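Local coordinates for esterase (Alcaligenes sp., PDB 1QLW), which probably hydrolyses carboxylic esters as a bacterial enzyme of the alpha/beta-hydrolase fold, at residues G87-F92 with T99-Q104; Y63-I68 with L312-I317; D153-T158 with E257-W262. One frame throughout, in Å; residues are numbered along the deposited sequence. Where two conformers were deposited one is given.

Interaction 1 (G87-F92 with T99-Q104)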
loop_
_atom_site.group_PDB
_atom_site.type_symbol
_atom_site.label_atom_id
_atom_site.label_comp_id
_atom_site.label_asym_id
_atom_site.label_seq_id
_atom_site.Cartn_x
_atom_site.Cartn_y
_atom_site.Cartn_z
ATOM N N GLY A 87 12.245 -7.939 8.082
ATOM C CA GLY A 87 12.150 -6.543 8.496
ATOM C C GLY A 87 11.662 -6.457 9.943
ATOM O O GLY A 87 11.354 -7.438 10.618
ATOM N N TRP A 88 11.536 -5.203 10.391
ATOM C CA TRP A 88 11.105 -4.967 11.754
ATOM C C TRP A 88 9.658 -5.355 11.980
ATOM O O TRP A 88 9.322 -5.780 13.094
ATOM C CB TRP A 88 11.318 -3.521 12.175
ATOM C CG TRP A 88 12.735 -3.142 12.469
ATOM C CD1 TRP A 88 13.872 -3.885 12.321
ATOM C CD2 TRP A 88 13.163 -1.868 12.956
ATOM N NE1 TRP A 88 14.978 -3.159 12.686
ATOM C CE2 TRP A 88 14.563 -1.914 13.104
ATOM C CE3 TRP A 88 12.496 -0.686 13.314
ATOM C CZ2 TRP A 88 15.312 -0.828 13.549
ATOM C CZ3 TRP A 88 13.256 0.387 13.757
ATOM C CH2 TRP A 88 14.649 0.308 13.872
ATOM N N ASP A 89 8.781 -5.209 10.997
ATOM C CA ASP A 89 7.396 -5.621 11.228
ATOM C C ASP A 89 7.303 -7.092 11.631
ATOM O O ASP A 89 6.790 -7.452 12.695
ATOM C CB ASP A 89 6.686 -5.312 9.926
ATOM C CG ASP A 89 5.250 -5.641 10.020
ATOM O OD1 ASP A 89 4.677 -5.799 11.109
ATOM O OD2 ASP A 89 4.690 -5.723 8.902
ATOM N N GLU A 90 7.889 -7.980 10.811
ATOM C CA GLU A 90 7.877 -9.401 11.110
ATOM C C GLU A 90 8.645 -9.703 12.384
ATOM O O GLU A 90 8.221 -10.532 13.197
ATOM C CB GLU A 90 8.493 -10.180 9.945
ATOM C CG GLU A 90 8.518 -11.674 10.207
ATOM C CD GLU A 90 9.027 -12.547 9.100
ATOM O OE1 GLU A 90 9.270 -12.049 7.986
ATOM O OE2 GLU A 90 9.201 -13.766 9.351
ATOM N N TYR A 91 9.780 -9.052 12.591
ATOM C CA TYR A 91 10.577 -9.313 13.788
ATOM C C TYR A 91 9.799 -8.950 15.044
ATOM O O TYR A 91 9.771 -9.703 16.025
ATOM C CB TYR A 91 11.896 -8.559 13.734
ATOM C CG TYR A 91 12.856 -8.972 14.812
ATOM C CD1 TYR A 91 13.364 -10.257 14.845
ATOM C CD2 TYR A 91 13.322 -8.074 15.749
ATOM C CE1 TYR A 91 14.315 -10.624 15.781
ATOM C CE2 TYR A 91 14.262 -8.413 16.696
ATOM C CZ TYR A 91 14.772 -9.697 16.699
ATOM O OH TYR A 91 15.734 -10.082 17.603
ATOM N N PHE A 92 9.129 -7.790 15.022
ATOM C CA PHE A 92 8.355 -7.365 16.181
ATOM C C PHE A 92 7.242 -8.366 16.473
ATOM O O PHE A 92 6.997 -8.701 17.641
ATOM C CB PHE A 92 7.778 -5.967 15.962
ATOM C CG PHE A 92 8.775 -4.845 15.983
ATOM C CD1 PHE A 92 10.133 -5.003 16.164
ATOM C CD2 PHE A 92 8.327 -3.550 15.812
ATOM C CE1 PHE A 92 11.001 -3.935 16.169
ATOM C CE2 PHE A 92 9.187 -2.462 15.827
ATOM C CZ PHE A 92 10.536 -2.658 16.009
ATOM N N THR A 99 1.526 -5.388 15.642
ATOM C CA THR A 99 2.028 -4.305 14.820
ATOM C C THR A 99 0.902 -3.673 14.004
ATOM O O THR A 99 0.012 -4.361 13.492
ATOM C CB THR A 99 3.113 -4.722 13.824
ATOM O OG1 THR A 99 2.562 -5.660 12.911
ATOM C CG2 THR A 99 4.314 -5.287 14.562
ATOM N N TYR A 100 0.954 -2.354 13.932
ATOM C CA TYR A 100 0.015 -1.550 13.138
ATOM C C TYR A 100 0.882 -0.734 12.185
ATOM O O TYR A 100 1.572 0.174 12.646
ATOM C CB TYR A 100 -0.878 -0.686 14.015
ATOM C CG TYR A 100 -1.898 -1.491 14.780
ATOM C CD1 TYR A 100 -1.553 -2.282 15.860
ATOM C CD2 TYR A 100 -3.234 -1.500 14.402
ATOM C CE1 TYR A 100 -2.478 -3.083 16.499
ATOM C CE2 TYR A 100 -4.175 -2.268 15.054
ATOM C CZ TYR A 100 -3.798 -3.067 16.100
ATOM O OH TYR A 100 -4.712 -3.848 16.754
ATOM N N VAL A 101 0.920 -1.104 10.920
ATOM C CA VAL A 101 1.821 -0.487 9.941
ATOM C C VAL A 101 0.971 0.384 9.030
ATOM O O VAL A 101 0.086 -0.127 8.325
ATOM C CB VAL A 101 2.605 -1.532 9.141
ATOM C CG1 VAL A 101 3.483 -0.844 8.095
ATOM C CG2 VAL A 101 3.461 -2.423 10.040
ATOM N N ILE A 102 1.243 1.683 9.037
ATOM C CA ILE A 102 0.422 2.635 8.305
ATOM C C ILE A 102 1.035 3.027 6.969
ATOM O O ILE A 102 2.234 2.879 6.737
ATOM C CB ILE A 102 0.131 3.901 9.144
ATOM C CG1 ILE A 102 1.345 4.803 9.322
ATOM C CG2 ILE A 102 -0.451 3.503 10.496
ATOM C CD1 ILE A 102 1.179 6.259 9.149
ATOM N N ASP A 103 0.162 3.549 6.092
ATOM C CA ASP A 103 0.605 4.459 5.039
ATOM C C ASP A 103 0.102 5.850 5.456
ATOM O O ASP A 103 -1.076 6.014 5.763
ATOM C CB ASP A 103 0.085 4.131 3.645
ATOM C CG ASP A 103 0.776 2.926 3.020
ATOM O OD1 ASP A 103 1.871 2.536 3.507
ATOM O OD2 ASP A 103 0.274 2.425 1.983
ATOM N N GLN A 104 1.023 6.817 5.478
ATOM C CA GLN A 104 0.635 8.174 5.830
ATOM C C GLN A 104 -0.529 8.660 4.975
ATOM O O GLN A 104 -0.681 8.246 3.821
ATOM C CB GLN A 104 1.770 9.158 5.583
ATOM C CG GLN A 104 2.875 9.199 6.621
ATOM C CD GLN A 104 3.824 10.349 6.373
ATOM O OE1 GLN A 104 3.379 11.465 6.048
ATOM N NE2 GLN A 104 5.117 10.117 6.496
#

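Interaction 2 (Y63-I68 with L312-I317)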
loop_
_atom_site.group_PDB
_atom_site.type_symbol
_atom_site.label_atom_id
_atom_site.label_comp_id
_atom_site.label_asym_id
_atom_site.label_seq_id
_atom_site.Cartn_x
_atom_site.Cartn_y
_atom_site.Cartn_z
ATOM N N TYR A 63 0.876 -3.578 24.767
ATOM C CA TYR A 63 0.874 -2.411 23.912
ATOM C C TYR A 63 1.370 -2.725 22.516
ATOM O O TYR A 63 2.511 -3.152 22.341
ATOM C CB TYR A 63 1.761 -1.312 24.528
ATOM C CG TYR A 63 1.309 -0.907 25.917
ATOM C CD1 TYR A 63 0.074 -0.302 26.127
ATOM C CD2 TYR A 63 2.055 -1.262 27.022
ATOM C CE1 TYR A 63 -0.355 0.044 27.403
ATOM C CE2 TYR A 63 1.658 -0.922 28.307
ATOM C CZ TYR A 63 0.457 -0.266 28.466
ATOM O OH TYR A 63 0.055 0.046 29.745
ATOM N N PRO A 64 0.528 -2.563 21.505
ATOM C CA PRO A 64 0.985 -2.710 20.130
ATOM C C PRO A 64 1.987 -1.631 19.750
ATOM O O PRO A 64 1.973 -0.545 20.326
ATOM C CB PRO A 64 -0.285 -2.497 19.299
ATOM C CG PRO A 64 -1.393 -2.889 20.227
ATOM C CD PRO A 64 -0.920 -2.300 21.550
ATOM N N ILE A 65 2.786 -1.890 18.732
ATOM C CA ILE A 65 3.678 -0.912 18.144
ATOM C C ILE A 65 3.071 -0.454 16.818
ATOM O O ILE A 65 2.721 -1.276 15.974
ATOM C CB ILE A 65 5.095 -1.467 17.947
ATOM C CG1 ILE A 65 5.695 -1.935 19.283
ATOM C CG2 ILE A 65 5.985 -0.430 17.270
ATOM C CD1 ILE A 65 6.984 -2.718 19.176
ATOM N N THR A 66 2.944 0.861 16.674
ATOM C CA THR A 66 2.497 1.476 15.426
ATOM C C THR A 66 3.734 1.999 14.704
ATOM O O THR A 66 4.469 2.827 15.260
ATOM C CB THR A 66 1.489 2.592 15.721
ATOM O OG1 THR A 66 0.320 2.046 16.343
ATOM C CG2 THR A 66 1.065 3.301 14.451
ATOM N N LEU A 67 3.970 1.529 13.491
ATOM C CA LEU A 67 5.139 1.861 12.682
ATOM C C LEU A 67 4.774 2.876 11.613
ATOM O O LEU A 67 3.849 2.637 10.834
ATOM C CB LEU A 67 5.743 0.610 12.036
ATOM C CG LEU A 67 6.246 -0.476 12.984
ATOM C CD1 LEU A 67 6.643 -1.726 12.189
ATOM C CD2 LEU A 67 7.438 0.017 13.782
ATOM N N ILE A 68 5.497 3.994 11.597
ATOM C CA ILE A 68 5.146 5.180 10.832
ATOM C C ILE A 68 6.308 5.593 9.936
ATOM O O ILE A 68 7.319 6.131 10.426
ATOM C CB ILE A 68 4.777 6.324 11.802
ATOM C CG1 ILE A 68 3.746 5.905 12.867
ATOM C CG2 ILE A 68 4.308 7.553 11.034
ATOM C CD1 ILE A 68 3.835 6.742 14.124
ATOM N N LEU A 312 17.827 -3.478 20.567
ATOM C CA LEU A 312 18.073 -2.337 21.453
ATOM C C LEU A 312 16.780 -1.582 21.699
ATOM O O LEU A 312 16.504 -1.150 22.820
ATOM C CB LEU A 312 19.145 -1.440 20.861
ATOM C CG LEU A 312 20.569 -1.998 20.916
ATOM C CD1 LEU A 312 21.478 -1.232 19.974
ATOM C CD2 LEU A 312 21.116 -1.937 22.336
ATOM N N ILE A 313 16.009 -1.345 20.643
ATOM C CA ILE A 313 14.756 -0.610 20.762
ATOM C C ILE A 313 13.737 -1.399 21.571
ATOM O O ILE A 313 13.077 -0.852 22.458
ATOM C CB ILE A 313 14.227 -0.264 19.355
ATOM C CG1 ILE A 313 15.162 0.769 18.704
ATOM C CG2 ILE A 313 12.800 0.239 19.422
ATOM C CD1 ILE A 313 14.850 1.009 17.234
ATOM N N LEU A 314 13.596 -2.689 21.283
ATOM C CA LEU A 314 12.626 -3.509 22.006
ATOM C C LEU A 314 12.976 -3.652 23.481
ATOM O O LEU A 314 12.096 -3.657 24.340
ATOM C CB LEU A 314 12.465 -4.876 21.347
ATOM C CG LEU A 314 11.882 -4.867 19.935
ATOM C CD1 LEU A 314 11.894 -6.271 19.360
ATOM C CD2 LEU A 314 10.472 -4.289 19.925
ATOM N N ASP A 315 14.274 -3.735 23.777
ATOM C CA ASP A 315 14.716 -3.775 25.178
ATOM C C ASP A 315 14.270 -2.501 25.889
ATOM O O ASP A 315 13.750 -2.531 27.009
ATOM C CB ASP A 315 16.228 -3.929 25.280
ATOM C CG ASP A 315 16.766 -3.775 26.688
ATOM O OD1 ASP A 315 16.643 -4.723 27.491
ATOM O OD2 ASP A 315 17.310 -2.697 27.012
ATOM N N TRP A 316 14.440 -1.351 25.239
ATOM C CA TRP A 316 14.007 -0.081 25.804
ATOM C C TRP A 316 12.496 -0.056 25.970
ATOM O O TRP A 316 11.996 0.352 27.026
ATOM C CB TRP A 316 14.508 1.084 24.949
ATOM C CG TRP A 316 14.084 2.421 25.498
ATOM C CD1 TRP A 316 14.781 3.210 26.353
ATOM C CD2 TRP A 316 12.859 3.109 25.236
ATOM N NE1 TRP A 316 14.072 4.346 26.643
ATOM C CE2 TRP A 316 12.879 4.308 25.984
ATOM C CE3 TRP A 316 11.744 2.826 24.428
ATOM C CZ2 TRP A 316 11.824 5.211 25.950
ATOM C CZ3 TRP A 316 10.713 3.735 24.419
ATOM C CH2 TRP A 316 10.757 4.916 25.165
ATOM N N ILE A 317 11.757 -0.517 24.957
ATOM C CA ILE A 317 10.298 -0.515 25.069
ATOM C C ILE A 317 9.856 -1.368 26.248
ATOM O O ILE A 317 9.021 -0.948 27.046
ATOM C CB ILE A 317 9.632 -1.012 23.779
ATOM C CG1 ILE A 317 9.851 0.009 22.657
ATOM C CG2 ILE A 317 8.148 -1.256 24.019
ATOM C CD1 ILE A 317 9.387 -0.446 21.287
#

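Interaction 3 (D153-T158 with E257-W262)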
loop_
_atom_site.group_PDB
_atom_site.type_symbol
_atom_site.label_atom_id
_atom_site.label_comp_id
_atom_site.label_asym_id
_atom_site.label_seq_id
_atom_site.Cartn_x
_atom_site.Cartn_y
_atom_site.Cartn_z
ATOM N N ASP A 153 29.301 6.287 -4.586
ATOM C CA ASP A 153 30.367 5.779 -3.726
ATOM C C ASP A 153 29.864 5.513 -2.315
ATOM O O ASP A 153 29.336 6.405 -1.669
ATOM C CB ASP A 153 31.499 6.791 -3.692
ATOM C CG ASP A 153 32.283 6.794 -4.996
ATOM O OD1 ASP A 153 32.407 5.734 -5.646
ATOM O OD2 ASP A 153 32.767 7.884 -5.348
ATOM N N ALA A 154 29.952 4.261 -1.890
ATOM C CA ALA A 154 29.468 3.872 -0.580
ATOM C C ALA A 154 30.581 3.934 0.466
ATOM O O ALA A 154 31.744 3.639 0.182
ATOM C CB ALA A 154 28.976 2.427 -0.588
ATOM N N PHE A 155 30.204 4.255 1.693
ATOM C CA PHE A 155 31.132 4.100 2.806
ATOM C C PHE A 155 31.528 2.627 2.881
ATOM O O PHE A 155 30.667 1.747 2.777
ATOM C CB PHE A 155 30.546 4.543 4.135
ATOM C CG PHE A 155 30.234 6.010 4.244
ATOM C CD1 PHE A 155 31.269 6.930 4.056
ATOM C CD2 PHE A 155 28.971 6.485 4.527
ATOM C CE1 PHE A 155 31.016 8.288 4.140
ATOM C CE2 PHE A 155 28.717 7.833 4.613
ATOM C CZ PHE A 155 29.749 8.745 4.421
ATOM N N LYS A 156 32.805 2.336 3.098
ATOM C CA LYS A 156 33.260 0.954 3.202
ATOM C C LYS A 156 32.639 0.213 4.376
ATOM O O LYS A 156 32.446 -1.002 4.272
ATOM C CB LYS A 156 34.783 0.903 3.338
ATOM C CG LYS A 156 35.546 1.578 2.216
ATOM C CD LYS A 156 35.180 1.018 0.853
ATOM C CE LYS A 156 35.985 1.706 -0.241
ATOM N NZ LYS A 156 37.323 1.089 -0.422
ATOM N N ASP A 157 32.255 0.925 5.437
ATOM C CA ASP A 157 31.673 0.278 6.605
ATOM C C ASP A 157 30.156 0.397 6.673
ATOM O O ASP A 157 29.579 0.100 7.729
ATOM C CB ASP A 157 32.274 0.823 7.911
ATOM C CG ASP A 157 31.924 2.266 8.178
ATOM O OD1 ASP A 157 31.204 2.897 7.388
ATOM O OD2 ASP A 157 32.372 2.782 9.228
ATOM N N THR A 158 29.490 0.813 5.599
ATOM C CA THR A 158 28.049 0.990 5.728
ATOM C C THR A 158 27.378 -0.342 6.047
ATOM O O THR A 158 27.734 -1.403 5.549
ATOM C CB THR A 158 27.427 1.568 4.454
ATOM O OG1 THR A 158 26.022 1.775 4.729
ATOM C CG2 THR A 158 27.518 0.659 3.241
ATOM N N GLU A 257 28.277 13.143 11.420
ATOM C CA GLU A 257 29.041 14.370 11.470
ATOM C C GLU A 257 29.406 14.993 10.152
ATOM O O GLU A 257 29.397 16.233 10.044
ATOM C CB GLU A 257 30.306 14.163 12.333
ATOM C CG GLU A 257 29.901 14.332 13.790
ATOM C CD GLU A 257 29.673 13.210 14.733
ATOM O OE1 GLU A 257 30.763 12.543 14.838
ATOM O OE2 GLU A 257 28.630 12.702 15.220
ATOM N N GLU A 258 29.588 14.168 9.121
ATOM C CA GLU A 258 30.028 14.719 7.849
ATOM C C GLU A 258 28.893 15.198 6.973
ATOM O O GLU A 258 29.182 15.731 5.897
ATOM C CB GLU A 258 30.919 13.706 7.139
ATOM C CG GLU A 258 30.247 12.394 6.807
ATOM C CD GLU A 258 31.210 11.248 6.556
ATOM O OE1 GLU A 258 31.791 11.245 5.443
ATOM O OE2 GLU A 258 31.352 10.337 7.411
ATOM N N PHE A 259 27.647 15.090 7.414
ATOM C CA PHE A 259 26.525 15.588 6.631
ATOM C C PHE A 259 25.868 16.771 7.317
ATOM O O PHE A 259 25.203 16.609 8.353
ATOM C CB PHE A 259 25.491 14.459 6.423
ATOM C CG PHE A 259 25.991 13.353 5.539
ATOM C CD1 PHE A 259 26.708 12.302 6.058
ATOM C CD2 PHE A 259 25.743 13.341 4.171
ATOM C CE1 PHE A 259 27.177 11.278 5.252
ATOM C CE2 PHE A 259 26.224 12.332 3.362
ATOM C CZ PHE A 259 26.942 11.293 3.906
ATOM N N PRO A 260 25.917 17.941 6.694
ATOM C CA PRO A 260 25.254 19.117 7.254
ATOM C C PRO A 260 23.753 18.957 7.407
ATOM O O PRO A 260 23.171 19.668 8.252
ATOM C CB PRO A 260 25.653 20.268 6.345
ATOM C CG PRO A 260 26.874 19.799 5.644
ATOM C CD PRO A 260 26.745 18.296 5.520
ATOM N N ARG A 261 23.092 18.054 6.692
ATOM C CA ARG A 261 21.661 17.813 6.819
ATOM C C ARG A 261 21.396 17.204 8.200
ATOM O O ARG A 261 20.350 17.423 8.806
ATOM C CB ARG A 261 21.116 16.882 5.726
ATOM C CG ARG A 261 19.610 16.757 5.547
ATOM C CD ARG A 261 19.179 15.729 4.523
ATOM N NE ARG A 261 17.803 15.737 4.052
ATOM C CZ ARG A 261 17.314 16.349 2.980
ATOM N NH1 ARG A 261 18.105 17.062 2.184
ATOM N NH2 ARG A 261 16.024 16.231 2.659
ATOM N N TRP A 262 22.331 16.405 8.706
ATOM C CA TRP A 262 22.101 15.540 9.836
ATOM C C TRP A 262 22.751 15.956 11.137
ATOM O O TRP A 262 22.141 15.807 12.194
ATOM C CB TRP A 262 22.512 14.086 9.522
ATOM C CG TRP A 262 21.519 13.453 8.597
ATOM C CD1 TRP A 262 21.643 13.100 7.287
ATOM C CD2 TRP A 262 20.160 13.132 8.959
ATOM N NE1 TRP A 262 20.465 12.573 6.821
ATOM C CE2 TRP A 262 19.541 12.579 7.835
ATOM C CE3 TRP A 262 19.437 13.261 10.155
ATOM C CZ2 TRP A 262 18.203 12.159 7.866
ATOM C CZ3 TRP A 262 18.118 12.847 10.175
ATOM C CH2 TRP A 262 17.519 12.305 9.041
#

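Interaction 1 (G87-F92 with T99-Q104)
Asp89, near the start of helix 88-94, meets two side chains of strand 99-103, Thr99 and Val101. From CB its chain leaves with CG anti to the backbone N (chi1 -178°), which swings the carboxylate off the helix and over to the strand. CG lies against the Val101 methyl, 3.7 Å from Val101 CG2, and OD2 reaches the same methyl at an equal distance. OD1 takes the polar partner: Thr99 OG1 donates a hydrogen bond of 2.8 Å to Asp89 OD1, arriving nearly along the C-O axis of the carboxylate. One oxygen is gripped by a hydroxyl while the other side of the buried carboxylate leans on a methyl. The Thr99 methyl lies between Asp89 and Phe92, with Thr99 CG2 3.8 Å from Phe92 CB; beyond that atom the Phe92 ring leads off to Ile65 and Leu67. Gly87 is the N-cap of the helix. Helix and strand run nearly antiparallel, the axes of segments 88-92 and 99-103 lying at 166° and approaching to 9.3 Å, as the second half of the beta-alpha-beta crossover from strand 65-68 through helix 88-94 to strand 99-103, which lies in the sheet between strands 65-68 and 43-57.

Interaction 2 (Y63-I68 with L312-I317)
Ile65 touches helix 306-319 with a single atom, its terminal methyl, which faces two residues of that helix at once. Ile65 CD1 lies 3.9 Å from Leu314 CD2 and equally 3.9 Å from Ile317 CD1. The two helix methyls are themselves close, Leu314 CD2 standing 4.2 Å from Ile317 CD1, so the three carbons form a nearly equilateral triangle. No hydrogen bond joins the segments 63-68 and 312-317, and the fit rests on aliphatic carbon. The approaches differ. The side chain of Leu314 crosses that of Ile65 at about a right angle and offers one branch, CD2, while its CD1 branch turns away. Ile317 comes at a slant and presents the end of its longer arm. Both isoleucines hold that arm stretched out: in Ile65 a chi1 of -58°, with CG1 anti to the carbonyl carbon, aims the arm and a chi2 of 170° extends it, and Ile317 is built alike, which lets two long arms span a gap of 9.6 Å between the CA atoms of Ile65 and Ile317. In the alpha/beta-hydrolase fold the parallel strands of the sheet are flanked by helices; here the helix near the C-terminus of the chain lies over strand 65-68, on the side also covered by helix 88-94. Ile317 points at the strand, whereas Leu314 sets out to one side and only its end bends in. Phe92 of helix 88-94 packs against both Ile65 and Leu314, and Tyr97 against both Ile65 and Ile317. Neighbouring strand 200-205 adds Leu203 beside Ile65 and Val201 beside Ile317.

Interaction 3 (D153-T158 with E257-W262)
Glu258 OE1 meets the edge of the Phe155 ring, 3.3 Å from Phe155 CE1, a polar contact with ring C-H groups rather than a hydrogen bond. The stronger tie of this carboxylate is to His255, whose ND1 is hydrogen-bonded to OE2. The ring and carboxylate planes stand 57° apart. Glu258 starts with CG between the backbone N and the carbonyl carbon (chi1 61°) and then runs extended, which carries the acid across to the ring. The C-H edge is likely to favour a negatively charged oxygen. Phe259, like Glu258, comes from the direction opposite to Phe155 and reaches the same end of its ring: Phe155 CZ lies 3.7 Å from Phe259 CE1, and each ring meets the other at its edge, near its plane, so the two do not stack. Phe155 does stack on His255, which also hydrogen-bonds Asp157 through NE2. An alanine in place of Phe155 would remove the ring and would probably leave His255 and Phe259 without their aromatic neighbour and a gap between the two loops. Phe155 opens a type I beta turn, with Thr158 N bonded to Phe155 O at 3.2 Å. The contact joins a loop between helices 138-144 and 165-171 to the loop following strand 248-252; in alpha/beta hydrolases the loops after the C-terminal ends of the parallel strands surround the active site, and the loop after strand 248-252 is consistent with that.

Interactions 1 and 2 adjoin, their centres 10 Å apart. Strands 65-68 and 99-103 are parallel neighbours, probably bonded from Tyr100 N to Ile65 O and from Tyr100 O to Leu67 N, both at 2.9 Å, and the two helices meet where Trp88 CH2 lies 3.4 Å from Ile313 CD1. Interaction 3 stands apart, its centre 27 Å from each of the others and its nearest atoms about 13 and 12 Å away. Trp262, within its segment 257-262, touches Ser206 and meets His298; Ser206 follows strand 200-205, where this family usually places its nucleophile, so the loops of interaction 3 probably lie beside the active site.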